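PDB 2H8G: 5'-Methylthioadenosine Nucleosidase from Arabidopsis thaliana, which belongs to the phosphorylase superfamily of nucleosidases and phosphorylases and holds adenine in a pocket of its alpha/beta fold. Local coordinates for residues I26-A39 with H69-R81. Residues are numbered along the deposited sequence; the frame is centred on the assembly and turned at random.
Sequences ISSVVFVIAMQAEA and HKDLRINVVCPGR
F31 is gripped through both of its backbone polar atoms by strand 72-78: its N donates to N75 O at 2.8 Å, and its O accepts from V77 N in a nearly straight bond (175°). The same ladder runs on in both directions, V29 binding R73 O through its N and N75 N through its O, while S27 O takes R73 N and I33 N reaches V77 O. Several of these carbonyls have a second, weaker donor in a CA-H group: V30 CA lies 3.3 Å from N75 O and V76 CA 3.5 Å from F31 O. S28, V30 and V32 turn their own backbone polar groups to the other flank, where D109, I110 and I112 bind them, so that strand 28-32 is an inner parallel strand of the central sheet in this phosphorylase-superfamily alpha/beta fold. Past the ladder, water closes the ends. One molecule donates to both I26 O and D71 O; another donates to A34 O at 2.7 Å and accepts from G80 N. At M35, the N-cap of helix 36-45, N donates to E38 OE1, meeting it from above the carboxylate plane, and OE2 of the same carboxylate pairs with T116 of the adenine pocket. With V77 CG1 anti to the carbonyl carbon (chi1 -59°), CG2 falls between N and the carbonyl carbon and rests 3.9 Å from V32 CG2, where helix 92-106 packs on V30, V32 and V77; S28, R73 and N75 share this face. On the other face I33 CD1 meets V76 CG1, and A39 CB sits 3.6 Å from C78 SG.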
loop_
_atom_site.group_PDB
_atom_site.type_symbol
_atom_site.label_atom_id
_atom_site.label_comp_id
_atom_site.label_asym_id
_atom_site.label_seq_id
_atom_site.Cartn_x
_atom_site.Cartn_y
_atom_site.Cartn_z
ATOM N N ILE A 26 18.803 22.362 4.526
ATOM C CA ILE A 26 18.281 21.240 3.760
ATOM C C ILE A 26 19.170 21.075 2.534
ATOM O O ILE A 26 19.533 22.061 1.893
ATOM C CB ILE A 26 16.833 21.522 3.313
ATOM C CG1 ILE A 26 15.928 21.600 4.544
ATOM C CG2 ILE A 26 16.362 20.451 2.342
ATOM C CD1 ILE A 26 14.539 22.114 4.252
ATOM N N SER A 27 19.528 19.838 2.208
ATOM C CA SER A 27 20.392 19.595 1.058
ATOM C C SER A 27 19.760 18.723 -0.018
ATOM O O SER A 27 20.169 18.775 -1.178
ATOM C CB SER A 27 21.710 18.963 1.514
ATOM O OG SER A 27 21.494 17.685 2.087
ATOM N N SER A 28 18.765 17.923 0.357
ATOM C CA SER A 28 18.113 17.053 -0.611
ATOM C C SER A 28 16.611 16.975 -0.394
ATOM O O SER A 28 16.135 16.907 0.739
ATOM C CB SER A 28 18.708 15.643 -0.546
ATOM O OG SER A 28 18.423 15.018 0.694
ATOM N N VAL A 29 15.873 16.983 -1.497
ATOM C CA VAL A 29 14.421 16.909 -1.459
ATOM C C VAL A 29 13.962 15.849 -2.443
ATOM O O VAL A 29 14.497 15.748 -3.545
ATOM C CB VAL A 29 13.777 18.247 -1.877
ATOM C CG1 VAL A 29 12.255 18.132 -1.828
ATOM C CG2 VAL A 29 14.268 19.368 -0.974
ATOM N N VAL A 30 12.976 15.054 -2.042
ATOM C CA VAL A 30 12.426 14.038 -2.925
ATOM C C VAL A 30 10.953 14.333 -3.146
ATOM O O VAL A 30 10.199 14.500 -2.185
ATOM C CB VAL A 30 12.528 12.610 -2.332
ATOM C CG1 VAL A 30 11.671 11.648 -3.149
ATOM C CG2 VAL A 30 13.975 12.134 -2.341
ATOM N N PHE A 31 10.558 14.436 -4.410
ATOM C CA PHE A 31 9.158 14.645 -4.754
ATOM C C PHE A 31 8.612 13.272 -5.110
ATOM O O PHE A 31 9.214 12.557 -5.911
ATOM C CB PHE A 31 8.987 15.527 -5.996
ATOM C CG PHE A 31 9.067 17.001 -5.729
ATOM C CD1 PHE A 31 10.298 17.631 -5.577
ATOM C CD2 PHE A 31 7.907 17.771 -5.653
ATOM C CE1 PHE A 31 10.374 19.008 -5.355
ATOM C CE2 PHE A 31 7.972 19.149 -5.430
ATOM C CZ PHE A 31 9.209 19.767 -5.282
ATOM N N VAL A 32 7.492 12.893 -4.502
ATOM C CA VAL A 32 6.851 11.627 -4.824
ATOM C C VAL A 32 5.632 12.065 -5.622
ATOM O O VAL A 32 4.760 12.763 -5.099
ATOM C CB VAL A 32 6.406 10.866 -3.564
ATOM C CG1 VAL A 32 5.563 9.663 -3.963
ATOM C CG2 VAL A 32 7.632 10.409 -2.777
ATOM N N ILE A 33 5.596 11.688 -6.898
ATOM C CA ILE A 33 4.510 12.074 -7.799
ATOM C C ILE A 33 3.956 10.840 -8.504
ATOM O O ILE A 33 4.684 10.106 -9.172
ATOM C CB ILE A 33 5.025 13.110 -8.826
ATOM C CG1 ILE A 33 5.613 14.311 -8.069
ATOM C CG2 ILE A 33 3.899 13.554 -9.750
ATOM C CD1 ILE A 33 6.175 15.413 -8.952
ATOM N N ALA A 34 2.652 10.625 -8.355
ATOM C CA ALA A 34 1.985 9.455 -8.918
ATOM C C ALA A 34 1.920 9.344 -10.436
ATOM O O ALA A 34 2.112 8.256 -10.982
ATOM C CB ALA A 34 0.580 9.353 -8.354
ATOM N N MET A 35 1.627 10.448 -11.112
ATOM C CA MET A 35 1.505 10.432 -12.572
ATOM C C MET A 35 2.669 11.131 -13.266
ATOM O O MET A 35 3.076 12.217 -12.868
ATOM C CB MET A 35 0.193 11.102 -12.985
ATOM C CG MET A 35 -1.042 10.486 -12.349
ATOM S SD MET A 35 -2.557 11.364 -12.799
ATOM C CE MET A 35 -2.895 10.651 -14.410
ATOM N N GLN A 36 3.198 10.507 -14.315
ATOM C CA GLN A 36 4.312 11.100 -15.047
ATOM C C GLN A 36 3.903 12.476 -15.567
ATOM O O GLN A 36 4.726 13.386 -15.637
ATOM C CB GLN A 36 4.716 10.222 -16.236
ATOM C CG GLN A 36 3.792 10.347 -17.440
ATOM C CD GLN A 36 4.473 9.976 -18.749
ATOM O OE1 GLN A 36 5.550 10.481 -19.067
ATOM N NE2 GLN A 36 3.841 9.095 -19.516
ATOM N N ALA A 37 2.627 12.617 -15.923
ATOM C CA ALA A 37 2.099 13.874 -16.447
ATOM C C ALA A 37 2.124 14.984 -15.405
ATOM O O ALA A 37 2.156 16.166 -15.748
ATOM C CB ALA A 37 0.684 13.670 -16.953
ATOM N N GLU A 38 2.091 14.605 -14.132
ATOM C CA GLU A 38 2.132 15.583 -13.051
ATOM C C GLU A 38 3.589 15.977 -12.809
ATOM O O GLU A 38 3.880 17.095 -12.379
ATOM C CB GLU A 38 1.551 14.988 -11.755
ATOM C CG GLU A 38 0.098 14.524 -11.836
ATOM C CD GLU A 38 -0.360 13.773 -10.582
ATOM O OE1 GLU A 38 0.388 12.898 -10.099
ATOM O OE2 GLU A 38 -1.476 14.044 -10.087
ATOM N N ALA A 39 4.498 15.051 -13.104
ATOM C CA ALA A 39 5.925 15.274 -12.890
ATOM C C ALA A 39 6.659 15.965 -14.032
ATOM O O ALA A 39 7.534 16.798 -13.792
ATOM C CB ALA A 39 6.614 13.951 -12.576
ATOM N N HIS A 69 19.478 22.328 -8.225
ATOM C CA HIS A 69 18.994 23.696 -8.296
ATOM C C HIS A 69 19.588 24.438 -7.112
ATOM O O HIS A 69 19.240 24.167 -5.964
ATOM C CB HIS A 69 17.468 23.738 -8.217
ATOM C CG HIS A 69 16.897 25.108 -8.408
ATOM N ND1 HIS A 69 17.017 25.805 -9.591
ATOM C CD2 HIS A 69 16.214 25.916 -7.563
ATOM C CE1 HIS A 69 16.433 26.983 -9.468
ATOM N NE2 HIS A 69 15.938 27.076 -8.247
ATOM N N LYS A 70 20.494 25.367 -7.396
ATOM C CA LYS A 70 21.152 26.140 -6.352
ATOM C C LYS A 70 21.857 25.214 -5.369
ATOM O O LYS A 70 22.721 24.431 -5.760
ATOM C CB LYS A 70 20.135 27.018 -5.618
ATOM C CG LYS A 70 19.465 28.050 -6.512
ATOM C CD LYS A 70 18.431 28.865 -5.755
ATOM C CE LYS A 70 17.717 29.837 -6.682
ATOM N NZ LYS A 70 16.669 30.624 -5.973
ATOM N N ASP A 71 21.481 25.294 -4.098
ATOM C CA ASP A 71 22.101 24.466 -3.071
ATOM C C ASP A 71 21.255 23.252 -2.692
ATOM O O ASP A 71 21.421 22.687 -1.612
ATOM C CB ASP A 71 22.371 25.305 -1.819
ATOM C CG ASP A 71 23.138 26.580 -2.125
ATOM O OD1 ASP A 71 22.555 27.496 -2.745
ATOM O OD2 ASP A 71 24.327 26.665 -1.750
ATOM N N LEU A 72 20.354 22.848 -3.582
ATOM C CA LEU A 72 19.493 21.705 -3.304
ATOM C C LEU A 72 19.547 20.603 -4.351
ATOM O O LEU A 72 19.496 20.865 -5.553
ATOM C CB LEU A 72 18.034 22.157 -3.162
ATOM C CG LEU A 72 17.595 22.909 -1.907
ATOM C CD1 LEU A 72 16.148 23.357 -2.076
ATOM C CD2 LEU A 72 17.736 22.011 -0.689
ATOM N N ARG A 73 19.652 19.365 -3.882
ATOM C CA ARG A 73 19.647 18.215 -4.767
ATOM C C ARG A 73 18.166 17.893 -4.899
ATOM O O ARG A 73 17.472 17.756 -3.893
ATOM C CB ARG A 73 20.377 17.030 -4.133
ATOM C CG ARG A 73 21.886 17.192 -4.051
ATOM C CD ARG A 73 22.528 15.988 -3.377
ATOM N NE ARG A 73 23.985 16.005 -3.492
ATOM C CZ ARG A 73 24.643 15.892 -4.642
ATOM N NH1 ARG A 73 23.976 15.751 -5.780
ATOM N NH2 ARG A 73 25.970 15.918 -4.657
ATOM N N ILE A 74 17.677 17.799 -6.128
ATOM C CA ILE A 74 16.267 17.509 -6.344
ATOM C C ILE A 74 16.057 16.158 -6.999
ATOM O O ILE A 74 16.605 15.876 -8.063
ATOM C CB ILE A 74 15.601 18.581 -7.227
ATOM C CG1 ILE A 74 15.795 19.963 -6.603
ATOM C CG2 ILE A 74 14.114 18.273 -7.386
ATOM C CD1 ILE A 74 15.226 21.089 -7.433
ATOM N N ASN A 75 15.255 15.322 -6.350
ATOM C CA ASN A 75 14.940 14.007 -6.876
ATOM C C ASN A 75 13.429 13.936 -7.044
ATOM O O ASN A 75 12.681 14.405 -6.189
ATOM C CB ASN A 75 15.410 12.914 -5.908
ATOM C CG ASN A 75 16.923 12.816 -5.826
ATOM O OD1 ASN A 75 17.504 12.873 -4.740
ATOM N ND2 ASN A 75 17.568 12.663 -6.974
ATOM N N VAL A 76 12.982 13.391 -8.167
ATOM C CA VAL A 76 11.554 13.239 -8.424
ATOM C C VAL A 76 11.334 11.770 -8.755
ATOM O O VAL A 76 11.949 11.241 -9.679
ATOM C CB VAL A 76 11.085 14.099 -9.618
ATOM C CG1 VAL A 76 9.604 13.858 -9.882
ATOM C CG2 VAL A 76 11.329 15.569 -9.323
ATOM N N VAL A 77 10.466 11.108 -7.999
ATOM C CA VAL A 77 10.206 9.696 -8.232
ATOM C C VAL A 77 8.745 9.431 -8.563
ATOM O O VAL A 77 7.841 9.989 -7.939
ATOM C CB VAL A 77 10.623 8.851 -7.012
ATOM C CG1 VAL A 77 12.098 9.064 -6.731
ATOM C CG2 VAL A 77 9.794 9.231 -5.795
ATOM N N CYS A 78 8.532 8.580 -9.564
ATOM C CA CYS A 78 7.197 8.216 -10.022
ATOM C C CYS A 78 7.108 6.702 -10.122
ATOM O O CYS A 78 8.084 6.045 -10.490
ATOM C CB CYS A 78 6.930 8.811 -11.406
ATOM S SG CYS A 78 7.153 10.591 -11.518
ATOM N N PRO A 79 5.934 6.127 -9.808
ATOM C CA PRO A 79 5.732 4.676 -9.868
ATOM C C PRO A 79 5.878 4.123 -11.286
ATOM O O PRO A 79 6.115 2.930 -11.475
ATOM C CB PRO A 79 4.324 4.499 -9.299
ATOM C CG PRO A 79 3.643 5.775 -9.679
ATOM C CD PRO A 79 4.702 6.809 -9.370
ATOM N N GLY A 80 5.728 4.999 -12.275
ATOM C CA GLY A 80 5.875 4.591 -13.661
ATOM C C GLY A 80 4.708 3.845 -14.273
ATOM O O GLY A 80 3.632 3.735 -13.683
ATOM N N ARG A 81 4.936 3.317 -15.469
ATOM C CA ARG A 81 3.916 2.585 -16.205
ATOM C C ARG A 81 3.712 1.167 -15.694
ATOM O O ARG A 81 4.667 0.453 -15.387
ATOM C CB ARG A 81 4.288 2.514 -17.685
ATOM C CG ARG A 81 4.755 3.832 -18.273
ATOM C CD ARG A 81 5.900 3.626 -19.257
ATOM N NE ARG A 81 7.014 2.899 -18.647
ATOM C CZ ARG A 81 7.090 1.573 -18.558
ATOM N NH1 ARG A 81 6.119 0.813 -19.046
ATOM N NH2 ARG A 81 8.137 1.005 -17.969
HETATM O O HOH W 1 22.353 22.822 0.913
HETATM O O HOH W 2 17.153 12.923 -1.415
HETATM O O HOH W 3 3.925 7.274 -12.677
#